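Local coordinates for C alpha-dehydrogenase (Sphingobium sp. SYK-6, PDB 4YAC), which binds NADH and, as a short-chain dehydrogenase/reductase, probably oxidises the Calpha alcohol of lignin-derived beta-aryl ethers with NAD(+) as hydride acceptor, at residues A[144-149]-A[155-160]; A[163-168]-A[246-251]; A[183-188]-A[236-241]. One frame throughout, in Å; residues are numbered along the deposited sequence.

Interaction 1. Residues A[144-149]-A[155-160]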
ATOM      1  N   SER A 144       3.834  -9.856  -1.868  1.00 26.56           N
ATOM      2  CA  SER A 144       4.820 -10.351  -0.920  1.00 29.39           C
ATOM      3  C   SER A 144       4.205 -10.315   0.470  1.00 25.69           C
ATOM      4  O   SER A 144       3.225  -9.604   0.694  1.00 29.44           O
ATOM      5  CB  SER A 144       6.095  -9.498  -0.976  1.00 33.81           C
ATOM      6  OG  SER A 144       6.919  -9.712   0.149  1.00 37.83           O
ATOM      7  N   MET A 145       4.770 -11.063   1.413  1.00 31.15           N
ATOM      8  CA  MET A 145       4.336 -10.931   2.797  1.00 32.36           C
ATOM      9  C   MET A 145       4.746  -9.566   3.349  1.00 30.79           C
ATOM     10  O   MET A 145       4.289  -9.162   4.418  1.00 31.76           O
ATOM     11  CB  MET A 145       4.905 -12.057   3.660  1.00 59.96           C
ATOM     12  CG  MET A 145       4.155 -13.376   3.525  1.00 60.70           C
ATOM     13  SD  MET A 145       2.388 -13.244   3.891  1.00 42.23           S
ATOM     14  CE  MET A 145       2.409 -12.583   5.557  1.00 46.99           C
ATOM     15  N   SER A 146       5.594  -8.853   2.612  1.00 28.88           N
ATOM     16  CA  SER A 146       5.923  -7.472   2.955  1.00 30.60           C
ATOM     17  C   SER A 146       4.730  -6.547   2.734  1.00 32.72           C
ATOM     18  O   SER A 146       4.789  -5.365   3.063  1.00 31.83           O
ATOM     19  CB  SER A 146       7.116  -6.978   2.138  1.00 29.88           C
ATOM     20  OG  SER A 146       8.313  -7.602   2.562  1.00 30.99           O
ATOM     21  N   ALA A 147       3.655  -7.085   2.159  1.00 28.04           N
ATOM     22  CA  ALA A 147       2.399  -6.353   2.058  1.00 24.53           C
ATOM     23  C   ALA A 147       1.637  -6.418   3.385  1.00 28.08           C
ATOM     24  O   ALA A 147       0.555  -5.844   3.510  1.00 31.13           O
ATOM     25  CB  ALA A 147       1.549  -6.909   0.926  1.00 28.71           C
ATOM     26  N   PHE A 148       2.203  -7.127   4.362  1.00 26.08           N
ATOM     27  CA  PHE A 148       1.607  -7.255   5.692  1.00 27.59           C
ATOM     28  C   PHE A 148       2.585  -6.909   6.810  1.00 28.63           C
ATOM     29  O   PHE A 148       2.168  -6.574   7.920  1.00 34.46           O
ATOM     30  CB  PHE A 148       1.100  -8.677   5.924  1.00 30.53           C
ATOM     31  CG  PHE A 148      -0.147  -9.010   5.163  1.00 30.31           C
ATOM     32  CD1 PHE A 148      -1.393  -8.733   5.699  1.00 36.31           C
ATOM     33  CD2 PHE A 148      -0.074  -9.612   3.921  1.00 30.67           C
ATOM     34  CE1 PHE A 148      -2.544  -9.042   5.003  1.00 47.06           C
ATOM     35  CE2 PHE A 148      -1.220  -9.923   3.222  1.00 36.25           C
ATOM     36  CZ  PHE A 148      -2.457  -9.637   3.764  1.00 44.71           C
ATOM     37  N   VAL A 149       3.878  -7.020   6.524  1.00 29.88           N
ATOM     38  CA  VAL A 149       4.899  -6.924   7.562  1.00 28.83           C
ATOM     39  C   VAL A 149       6.067  -6.038   7.161  1.00 29.51           C
ATOM     40  O   VAL A 149       6.850  -6.384   6.279  1.00 29.76           O
ATOM     41  CB  VAL A 149       5.455  -8.314   7.927  1.00 36.00           C
ATOM     42  CG1 VAL A 149       6.329  -8.228   9.177  1.00 36.39           C
ATOM     43  CG2 VAL A 149       4.320  -9.301   8.139  1.00 61.01           C
ATOM     44  N   GLY A 155      12.087  -0.777   3.636  1.00 31.88           N
ATOM     45  CA  GLY A 155      11.158   0.339   3.549  1.00 28.81           C
ATOM     46  C   GLY A 155      10.567   0.601   2.175  1.00 26.60           C
ATOM     47  O   GLY A 155       9.350   0.716   2.028  1.00 28.05           O
ATOM     48  N   ILE A 156      11.422   0.715   1.164  1.00 25.95           N
ATOM     49  CA  ILE A 156      10.952   0.955  -0.196  1.00 24.35           C
ATOM     50  C   ILE A 156      10.148  -0.242  -0.685  1.00 26.20           C
ATOM     51  O   ILE A 156       9.016  -0.089  -1.136  1.00 23.54           O
ATOM     52  CB  ILE A 156      12.118   1.230  -1.168  1.00 24.34           C
ATOM     53  CG1 ILE A 156      12.853   2.510  -0.757  1.00 26.00           C
ATOM     54  CG2 ILE A 156      11.599   1.366  -2.594  1.00 25.53           C
ATOM     55  CD1 ILE A 156      14.060   2.837  -1.612  1.00 29.93           C
ATOM     56  N   TYR A 157      10.739  -1.430  -0.583  1.00 26.42           N
ATOM     57  CA  TYR A 157      10.092  -2.662  -1.022  1.00 23.11           C
ATOM     58  C   TYR A 157       8.703  -2.828  -0.402  1.00 26.41           C
ATOM     59  O   TYR A 157       7.733  -3.121  -1.099  1.00 25.99           O
ATOM     60  CB  TYR A 157      10.981  -3.861  -0.671  1.00 25.44           C
ATOM     61  CG  TYR A 157      10.465  -5.197  -1.149  1.00 28.97           C
ATOM     62  CD1 TYR A 157      10.527  -5.549  -2.488  1.00 32.12           C
ATOM     63  CD2 TYR A 157       9.939  -6.115  -0.254  1.00 33.76           C
ATOM     64  CE1 TYR A 157      10.065  -6.776  -2.926  1.00 40.48           C
ATOM     65  CE2 TYR A 157       9.476  -7.344  -0.680  1.00 32.34           C
ATOM     66  CZ  TYR A 157       9.541  -7.670  -2.015  1.00 41.33           C
ATOM     67  OH  TYR A 157       9.079  -8.896  -2.442  1.00 68.11           O
ATOM     68  N   CYS A 158       8.618  -2.623   0.908  1.00 25.15           N
ATOM     69  CA  CYS A 158       7.367  -2.750   1.646  1.00 24.24           C
ATOM     70  C   CYS A 158       6.326  -1.763   1.133  1.00 23.71           C
ATOM     71  O   CYS A 158       5.160  -2.121   0.945  1.00 27.51           O
ATOM     72  CB  CYS A 158       7.628  -2.532   3.140  1.00 27.82           C
ATOM     73  SG  CYS A 158       6.162  -2.473   4.193  1.00 28.34           S
ATOM     74  N   THR A 159       6.750  -0.526   0.894  1.00 24.18           N
ATOM     75  CA  THR A 159       5.851   0.492   0.371  1.00 18.01           C
ATOM     76  C   THR A 159       5.240   0.023  -0.953  1.00 21.54           C
ATOM     77  O   THR A 159       4.032   0.138  -1.148  1.00 26.02           O
ATOM     78  CB  THR A 159       6.566   1.839   0.171  1.00 24.74           C
ATOM     79  OG1 THR A 159       7.084   2.289   1.429  1.00 25.26           O
ATOM     80  CG2 THR A 159       5.598   2.886  -0.351  1.00 25.17           C
ATOM     81  N   THR A 160       6.062  -0.529  -1.845  1.00 21.63           N
ATOM     82  CA  THR A 160       5.560  -0.961  -3.155  1.00 24.18           C
ATOM     83  C   THR A 160       4.601  -2.140  -3.048  1.00 24.26           C
ATOM     84  O   THR A 160       3.662  -2.247  -3.831  1.00 23.80           O
ATOM     85  CB  THR A 160       6.696  -1.359  -4.143  1.00 23.67           C
ATOM     86  OG1 THR A 160       7.342  -2.569  -3.722  1.00 24.37           O
ATOM     87  CG2 THR A 160       7.717  -0.240  -4.294  1.00 26.08           C
TER

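Interaction 2. Residues A[163-168]-A[246-251]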
ATOM      1  N   ALA A 163       1.258  -1.126  -1.784  1.00 21.47           N
ATOM      2  CA  ALA A 163       0.571  -0.450  -2.877  1.00 19.78           C
ATOM      3  C   ALA A 163      -0.202  -1.432  -3.749  1.00 23.13           C
ATOM      4  O   ALA A 163      -1.396  -1.247  -3.970  1.00 23.75           O
ATOM      5  CB  ALA A 163       1.560   0.332  -3.724  1.00 23.14           C
ATOM      6  N   VAL A 164       0.460  -2.475  -4.236  1.00 24.97           N
ATOM      7  CA  VAL A 164      -0.209  -3.385  -5.162  1.00 22.51           C
ATOM      8  C   VAL A 164      -1.195  -4.274  -4.413  1.00 27.09           C
ATOM      9  O   VAL A 164      -2.138  -4.782  -5.013  1.00 24.46           O
ATOM     10  CB  VAL A 164       0.789  -4.248  -5.964  1.00 24.31           C
ATOM     11  CG1 VAL A 164       1.605  -3.362  -6.898  1.00 28.66           C
ATOM     12  CG2 VAL A 164       1.687  -5.057  -5.048  1.00 27.07           C
ATOM     13  N   ARG A 165      -1.010  -4.445  -3.106  1.00 25.38           N
ATOM     14  CA  ARG A 165      -2.037  -5.115  -2.310  1.00 23.74           C
ATOM     15  C   ARG A 165      -3.322  -4.302  -2.371  1.00 42.98           C
ATOM     16  O   ARG A 165      -4.404  -4.853  -2.555  1.00 30.18           O
ATOM     17  CB  ARG A 165      -1.605  -5.300  -0.856  1.00 26.33           C
ATOM     18  CG  ARG A 165      -2.767  -5.677   0.061  1.00 25.44           C
ATOM     19  CD  ARG A 165      -2.348  -5.854   1.502  1.00 25.87           C
ATOM     20  NE  ARG A 165      -3.516  -5.984   2.371  1.00 28.36           N
ATOM     21  CZ  ARG A 165      -3.485  -5.898   3.696  1.00 36.80           C
ATOM     22  NH1 ARG A 165      -2.339  -5.676   4.324  1.00 31.08           N
ATOM     23  NH2 ARG A 165      -4.605  -6.026   4.395  1.00 34.94           N
ATOM     24  N   GLY A 166      -3.195  -2.989  -2.205  1.00 26.10           N
ATOM     25  CA  GLY A 166      -4.339  -2.099  -2.277  1.00 20.67           C
ATOM     26  C   GLY A 166      -5.008  -2.193  -3.633  1.00 23.87           C
ATOM     27  O   GLY A 166      -6.237  -2.253  -3.738  1.00 28.78           O
ATOM     28  N   LEU A 167      -4.189  -2.196  -4.678  1.00 26.06           N
ATOM     29  CA  LEU A 167      -4.701  -2.315  -6.038  1.00 27.34           C
ATOM     30  C   LEU A 167      -5.448  -3.632  -6.208  1.00 27.01           C
ATOM     31  O   LEU A 167      -6.520  -3.673  -6.814  1.00 26.00           O
ATOM     32  CB  LEU A 167      -3.567  -2.220  -7.061  1.00 22.29           C
ATOM     33  CG  LEU A 167      -3.967  -2.478  -8.519  1.00 26.51           C
ATOM     34  CD1 LEU A 167      -5.053  -1.519  -8.979  1.00 26.00           C
ATOM     35  CD2 LEU A 167      -2.750  -2.369  -9.421  1.00 27.79           C
ATOM     36  N   ALA A 168      -4.880  -4.705  -5.669  1.00 25.27           N
ATOM     37  CA  ALA A 168      -5.505  -6.022  -5.767  1.00 30.00           C
ATOM     38  C   ALA A 168      -6.859  -6.048  -5.061  1.00 26.95           C
ATOM     39  O   ALA A 168      -7.845  -6.548  -5.614  1.00 27.41           O
ATOM     40  CB  ALA A 168      -4.589  -7.091  -5.192  1.00 27.11           C
ATOM     41  N   ARG A 246      -9.576 -18.036  -5.984  1.00 37.88           N
ATOM     42  CA  ARG A 246      -9.258 -17.619  -4.622  1.00 45.98           C
ATOM     43  C   ARG A 246      -8.498 -16.305  -4.621  1.00 49.13           C
ATOM     44  O   ARG A 246      -7.551 -16.129  -5.387  1.00 34.27           O
ATOM     45  CB  ARG A 246      -8.431 -18.687  -3.913  1.00 43.28           C
ATOM     46  CG  ARG A 246      -9.079 -20.049  -3.905  1.00 56.65           C
ATOM     47  CD  ARG A 246      -8.607 -20.866  -2.726  1.00 61.54           C
ATOM     48  NE  ARG A 246      -9.165 -22.215  -2.762  1.00 84.41           N
ATOM     49  CZ  ARG A 246      -8.528 -23.285  -3.231  1.00 65.43           C
ATOM     50  NH1 ARG A 246      -7.295 -23.187  -3.699  1.00 74.42           N
ATOM     51  NH2 ARG A 246      -9.126 -24.467  -3.223  1.00 57.01           N
ATOM     52  N   PHE A 247      -8.901 -15.386  -3.751  1.00 34.52           N
ATOM     53  CA  PHE A 247      -8.251 -14.086  -3.696  1.00 32.42           C
ATOM     54  C   PHE A 247      -6.995 -14.096  -2.837  1.00 34.97           C
ATOM     55  O   PHE A 247      -5.914 -13.756  -3.313  1.00 32.73           O
ATOM     56  CB  PHE A 247      -9.195 -13.018  -3.166  1.00 33.42           C
ATOM     57  CG  PHE A 247      -8.547 -11.672  -3.063  1.00 29.62           C
ATOM     58  CD1 PHE A 247      -8.292 -10.932  -4.206  1.00 34.48           C
ATOM     59  CD2 PHE A 247      -8.155 -11.162  -1.837  1.00 36.68           C
ATOM     60  CE1 PHE A 247      -7.680  -9.700  -4.128  1.00 36.24           C
ATOM     61  CE2 PHE A 247      -7.543  -9.927  -1.753  1.00 39.66           C
ATOM     62  CZ  PHE A 247      -7.304  -9.196  -2.899  1.00 50.67           C
ATOM     63  N   TRP A 248      -7.147 -14.455  -1.564  1.00 43.98           N
ATOM     64  CA  TRP A 248      -6.016 -14.494  -0.641  1.00 51.37           C
ATOM     65  C   TRP A 248      -5.184 -15.756  -0.833  1.00 38.96           C
ATOM     66  O   TRP A 248      -5.557 -16.828  -0.361  1.00 42.75           O
ATOM     67  CB  TRP A 248      -6.489 -14.423   0.814  1.00 45.81           C
ATOM     68  CG  TRP A 248      -7.110 -13.121   1.206  1.00 34.60           C
ATOM     69  CD1 TRP A 248      -8.399 -12.916   1.603  1.00 34.90           C
ATOM     70  CD2 TRP A 248      -6.470 -11.839   1.244  1.00 33.81           C
ATOM     71  NE1 TRP A 248      -8.601 -11.588   1.888  1.00 37.31           N
ATOM     72  CE2 TRP A 248      -7.432 -10.904   1.674  1.00 38.92           C
ATOM     73  CE3 TRP A 248      -5.176 -11.390   0.959  1.00 36.64           C
ATOM     74  CZ2 TRP A 248      -7.144  -9.550   1.825  1.00 53.91           C
ATOM     75  CZ3 TRP A 248      -4.892 -10.044   1.109  1.00 32.08           C
ATOM     76  CH2 TRP A 248      -5.872  -9.140   1.537  1.00 32.68           C
ATOM     77  N   VAL A 249      -4.059 -15.626  -1.529  1.00 32.02           N
ATOM     78  CA  VAL A 249      -3.142 -16.744  -1.708  1.00 36.63           C
ATOM     79  C   VAL A 249      -1.940 -16.526  -0.796  1.00 37.02           C
ATOM     80  O   VAL A 249      -0.916 -15.969  -1.200  1.00 33.76           O
ATOM     81  CB  VAL A 249      -2.699 -16.902  -3.177  1.00 38.09           C
ATOM     82  CG1 VAL A 249      -2.009 -18.246  -3.378  1.00 35.41           C
ATOM     83  CG2 VAL A 249      -3.902 -16.791  -4.110  1.00 37.38           C
ATOM     84  N   LEU A 250      -2.100 -16.972   0.446  1.00 42.44           N
ATOM     85  CA  LEU A 250      -1.117 -16.794   1.506  1.00 43.70           C
ATOM     86  C   LEU A 250      -0.797 -18.158   2.115  1.00 33.62           C
ATOM     87  O   LEU A 250      -1.272 -18.482   3.199  1.00 42.55           O
ATOM     88  CB  LEU A 250      -1.655 -15.846   2.587  1.00 43.70           C
ATOM     89  CG  LEU A 250      -2.444 -14.616   2.134  1.00 47.31           C
ATOM     90  CD1 LEU A 250      -3.258 -14.064   3.290  1.00 60.03           C
ATOM     91  CD2 LEU A 250      -1.520 -13.559   1.587  1.00 48.56           C
ATOM     92  N   PRO A 251       0.007 -18.970   1.416  1.00 44.10           N
ATOM     93  CA  PRO A 251       0.127 -20.371   1.831  1.00 51.33           C
ATOM     94  C   PRO A 251       1.085 -20.605   3.006  1.00 59.94           C
ATOM     95  O   PRO A 251       1.900 -21.527   2.962  1.00 73.07           O
ATOM     96  CB  PRO A 251       0.624 -21.053   0.553  1.00 40.38           C
ATOM     97  CG  PRO A 251       1.415 -20.014  -0.144  1.00 43.58           C
ATOM     98  CD  PRO A 251       0.776 -18.687   0.191  1.00 44.38           C
TER

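Interaction 3. Residues A[183-188]-A[236-241]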
ATOM      1  N   SER A 183      -6.647 -12.701  -7.972  1.00 29.24           N
ATOM      2  CA  SER A 183      -5.848 -13.390  -6.967  1.00 32.49           C
ATOM      3  C   SER A 183      -4.661 -12.540  -6.543  1.00 28.58           C
ATOM      4  O   SER A 183      -4.029 -11.875  -7.365  1.00 27.13           O
ATOM      5  CB  SER A 183      -5.345 -14.736  -7.491  1.00 29.35           C
ATOM      6  OG  SER A 183      -6.424 -15.622  -7.746  1.00 29.54           O
ATOM      7  N   LEU A 184      -4.375 -12.577  -5.244  1.00 29.37           N
ATOM      8  CA  LEU A 184      -3.225 -11.898  -4.672  1.00 30.56           C
ATOM      9  C   LEU A 184      -2.318 -12.913  -3.992  1.00 27.73           C
ATOM     10  O   LEU A 184      -2.653 -13.454  -2.937  1.00 29.89           O
ATOM     11  CB  LEU A 184      -3.670 -10.822  -3.675  1.00 28.28           C
ATOM     12  CG  LEU A 184      -2.567 -10.055  -2.948  1.00 32.85           C
ATOM     13  CD1 LEU A 184      -1.727  -9.244  -3.926  1.00 31.02           C
ATOM     14  CD2 LEU A 184      -3.192  -9.157  -1.895  1.00 30.42           C
ATOM     15  N   LEU A 185      -1.175 -13.174  -4.618  1.00 29.23           N
ATOM     16  CA  LEU A 185      -0.166 -14.075  -4.072  1.00 26.99           C
ATOM     17  C   LEU A 185       0.861 -13.288  -3.270  1.00 28.90           C
ATOM     18  O   LEU A 185       1.405 -12.302  -3.761  1.00 28.20           O
ATOM     19  CB  LEU A 185       0.528 -14.847  -5.196  1.00 33.24           C
ATOM     20  CG  LEU A 185       1.728 -15.711  -4.799  1.00 32.93           C
ATOM     21  CD1 LEU A 185       1.303 -16.874  -3.907  1.00 36.49           C
ATOM     22  CD2 LEU A 185       2.452 -16.206  -6.040  1.00 26.96           C
ATOM     23  N   CYS A 186       1.123 -13.736  -2.046  1.00 44.74           N
ATOM     24  CA  CYS A 186       2.099 -13.093  -1.171  1.00 41.56           C
ATOM     25  C   CYS A 186       3.167 -14.084  -0.727  1.00 35.37           C
ATOM     26  O   CYS A 186       3.051 -14.681   0.344  1.00 37.10           O
ATOM     27  CB  CYS A 186       1.411 -12.493   0.055  1.00 34.37           C
ATOM     28  SG  CYS A 186       0.275 -11.143  -0.327  1.00 33.53           S
ATOM     29  N   PRO A 187       4.211 -14.266  -1.550  1.00 31.67           N
ATOM     30  CA  PRO A 187       5.311 -15.157  -1.169  1.00 37.92           C
ATOM     31  C   PRO A 187       6.061 -14.650   0.055  1.00 47.88           C
ATOM     32  O   PRO A 187       6.021 -13.452   0.338  1.00 48.93           O
ATOM     33  CB  PRO A 187       6.225 -15.143  -2.400  1.00 37.71           C
ATOM     34  CG  PRO A 187       5.375 -14.635  -3.520  1.00 39.37           C
ATOM     35  CD  PRO A 187       4.415 -13.688  -2.889  1.00 31.21           C
ATOM     36  N   GLY A 188       6.726 -15.547   0.775  1.00 64.75           N
ATOM     37  CA  GLY A 188       7.634 -15.138   1.827  1.00 84.20           C
ATOM     38  C   GLY A 188       8.922 -14.663   1.190  1.00118.11           C
ATOM     39  O   GLY A 188       9.024 -13.514   0.760  1.00128.35           O
ATOM     40  N   ARG A 236       2.204 -24.108  -8.690  1.00 37.81           N
ATOM     41  CA  ARG A 236       1.045 -24.974  -8.537  1.00 34.74           C
ATOM     42  C   ARG A 236       0.043 -24.398  -7.541  1.00 44.42           C
ATOM     43  O   ARG A 236      -1.163 -24.581  -7.696  1.00 37.99           O
ATOM     44  CB  ARG A 236       1.487 -26.375  -8.111  1.00 38.44           C
ATOM     45  CG  ARG A 236       2.186 -27.113  -9.229  1.00 49.19           C
ATOM     46  CD  ARG A 236       2.791 -28.425  -8.783  1.00 55.15           C
ATOM     47  NE  ARG A 236       3.290 -29.167  -9.939  1.00 54.10           N
ATOM     48  CZ  ARG A 236       4.448 -29.821  -9.995  1.00 59.23           C
ATOM     49  NH1 ARG A 236       5.271 -29.851  -8.954  1.00 64.05           N
ATOM     50  NH2 ARG A 236       4.783 -30.454 -11.111  1.00 67.78           N
ATOM     51  N   VAL A 237       0.543 -23.703  -6.523  1.00 57.13           N
ATOM     52  CA  VAL A 237      -0.327 -22.996  -5.588  1.00 50.07           C
ATOM     53  C   VAL A 237      -1.138 -21.960  -6.355  1.00 39.35           C
ATOM     54  O   VAL A 237      -2.336 -21.795  -6.125  1.00 37.32           O
ATOM     55  CB  VAL A 237       0.480 -22.305  -4.461  1.00 46.70           C
ATOM     56  CG1 VAL A 237      -0.425 -21.422  -3.597  1.00 44.86           C
ATOM     57  CG2 VAL A 237       1.186 -23.338  -3.604  1.00 45.71           C
ATOM     58  N   VAL A 238      -0.470 -21.268  -7.271  1.00 34.09           N
ATOM     59  CA  VAL A 238      -1.118 -20.249  -8.083  1.00 31.53           C
ATOM     60  C   VAL A 238      -2.170 -20.878  -8.976  1.00 36.48           C
ATOM     61  O   VAL A 238      -3.299 -20.396  -9.051  1.00 37.30           O
ATOM     62  CB  VAL A 238      -0.096 -19.487  -8.947  1.00 32.04           C
ATOM     63  CG1 VAL A 238      -0.787 -18.726 -10.079  1.00 36.75           C
ATOM     64  CG2 VAL A 238       0.700 -18.538  -8.084  1.00 38.29           C
ATOM     65  N   LEU A 239      -1.784 -21.950  -9.659  1.00 42.17           N
ATOM     66  CA  LEU A 239      -2.688 -22.637 -10.570  1.00 44.86           C
ATOM     67  C   LEU A 239      -3.975 -22.999  -9.851  1.00 42.83           C
ATOM     68  O   LEU A 239      -5.074 -22.787 -10.359  1.00 44.98           O
ATOM     69  CB  LEU A 239      -2.031 -23.895 -11.138  1.00 41.27           C
ATOM     70  CG  LEU A 239      -2.925 -24.763 -12.026  1.00 39.15           C
ATOM     71  CD1 LEU A 239      -3.446 -23.970 -13.216  1.00 36.64           C
ATOM     72  CD2 LEU A 239      -2.166 -25.990 -12.491  1.00 41.75           C
ATOM     73  N   ASP A 240      -3.822 -23.525  -8.645  1.00 34.24           N
ATOM     74  CA  ASP A 240      -4.950 -23.963  -7.848  1.00 36.78           C
ATOM     75  C   ASP A 240      -5.832 -22.782  -7.435  1.00 41.00           C
ATOM     76  O   ASP A 240      -7.056 -22.905  -7.377  1.00 40.58           O
ATOM     77  CB  ASP A 240      -4.439 -24.734  -6.630  1.00 40.75           C
ATOM     78  CG  ASP A 240      -5.456 -24.826  -5.530  1.00 60.67           C
ATOM     79  OD1 ASP A 240      -6.363 -25.680  -5.619  1.00 53.02           O
ATOM     80  OD2 ASP A 240      -5.343 -24.047  -4.560  1.00 97.57           O
ATOM     81  N   ALA A 241      -5.211 -21.632  -7.181  1.00 38.32           N
ATOM     82  CA  ALA A 241      -5.951 -20.429  -6.804  1.00 40.13           C
ATOM     83  C   ALA A 241      -6.752 -19.870  -7.979  1.00 35.48           C
ATOM     84  O   ALA A 241      -7.883 -19.415  -7.808  1.00 38.92           O
ATOM     85  CB  ALA A 241      -4.994 -19.366  -6.268  1.00 34.31           C
TER

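Interaction 1. Residues A[144-149]-A[155-160]
Y157 reaches S144 and S146 because its CG stands anti to the backbone N (chi1 -176°), which carries the ring off the flank of helix 155-174 toward the loop that follows strand 137-142. In that loop S144 OG is also anti to its own N (chi1 164°), and the serine lies beside the phenol end of the tyrosine: S144 CB is 3.4 Å from Y157 OH, and S144 OG is 3.6 Å from Y157 CE2. S146 OG approaches the same edge of the ring, in its plane, 3.5 Å from Y157 CE2. S146 borders the CD2-CE2 edge, while S144 lies further along the same side, by CE2 and OH. The rotation of S144 is fixed by an ST turn, in which S144 OG accepts from S146 N at 2.9 Å with a nearly straight N-H...O angle of 168°. One residue along the helix, C158 SG lies 3.4 Å from S146 O, where the CA atoms of S146 and C158 come within 5.1 Å. Cutting Y157 back to an alanine here removes ring and hydroxyl, which would probably open a gap beside S144 and S146 and leave the S144 hydroxymethyl group without its phenol neighbour. Y157 and K161 form the YxxxK motif of short-chain dehydrogenases, and the Y157 side chain is about 7 Å from the bound NADH. With the S144 side chain also touching K161, the geometry is consistent with the Ser-Tyr-Lys active site of the family: a serine held by its own turn sets its hydroxymethyl group next to a phenol.

Interaction 2. Residues A[163-168]-A[246-251]
F247 touches A168 through the far edge of its ring, and the path from CB shows how. CB starts out alongside the helix rather than at it; CG then stands anti to the backbone N (chi1 179°), which swings the ring across to the last turn of segment 163-168. CE1 is 3.5 Å from A168 O, which lies at the ring edge near its plane, so the partly positive C-H edge faces a carbonyl oxygen, an electrostatically favourable approach. CZ, at the tip, packs on A168 CB at 4.1 Å. On the other flank of the ring CE2 sits 3.4 Å above the plane of W248, over its centre, while W248 CD1 lies in the plane of the phenylalanine ring; the two successive aromatics thus meet edge over face. W248 in turn presents its own edge to R165, with CH2 4.0 Å from R165 NE and the guanidinium and indole planes 75° apart. The arginine chain is extended from CG to NE, and its charge is answered elsewhere, by E169 at NE and the carbonyl of A147 at NH1. W248 NE1 bonds to E265 of the second subunit. In the fold, helix 155-174 lies against one face of the parallel sheet: A168 also touches L184 of strand 180-185, and strand 248-249, the outermost strand on this side, hydrogen-bonds to that neighbour. Helix 105-133 packs beside A163, V164 and L167, while R165 meets Y162 of the second subunit, in keeping with the four-helix dimer interface common in this family.

Interaction 3. Residues A[183-188]-A[236-241]
S183 opens the contact with A241, the two CA atoms lying 7.0 Å apart. Its CB points toward helix 231-243, and its OG comes within 4.1 Å of A241 O and 4.3 Å of A241 CB, too far for a hydrogen bond to that carbonyl. The hydroxyl is engaged elsewhere: OG is anti to its carbonyl carbon (chi1 -64°) and bonds to the carbonyl of R246 and to H138 NE2. L184, next in the strand, turns its side chain to the other face of the sheet, toward W248 and A143, while its backbone pairs with F247 and V249. L185 returns to the helix side, and its CA is 7.4 Å from that of V238. Here CG is anti to the backbone N (chi1 173°), and the branch methyl CD2 is carried to V238 CG2 at 3.6 Å. The two side chains cross at about a right angle, with one methyl from each making the touch. Around this pair, Q22 of helix 17-28 meets both residues, T142 and V249 flank L185, and L140 lies on V238. Beyond L185 the strand ends and the chain moves off the helix: C186 packs on L250, and the P187 backbone pairs with M145. G188, poorly ordered, comes close before the unmodelled residues 190-214. The contact joins strand 180-185 to a helix on the sheet face opposite helix 155-174, as expected for a Rossmann-type alpha/beta/alpha sandwich, and the L185 side chain is about 5 Å from that of V18, which binds NADH. Chemically it is apolar and sparse: with no hydrogen bond across the segments, cohesion rests on the methyl contact, and the one buried hydroxyl is satisfied by partners outside the helix segment.

From the N terminus, interaction 1 comes first and closes a short loop, joining the turn after strand 137-142 to the start of helix 155-174. The same helix then opens interaction 2, which spans 78 residues to strand 248-249; interaction 3, from strand 180-185 to helix 231-243, begins and ends within that span. None of the three cross. Interactions 2 and 3 grip opposite faces of neighbouring strands, and V249 of the 246-251 segment packs on A241 of the 236-241 segment, joining them. Interaction 1 meets both others: A147 O lies by R165 NH1, and M145 N by P187 O. Together they tie the probable catalytic loop to the sheet's outer edge and the helices on both its faces.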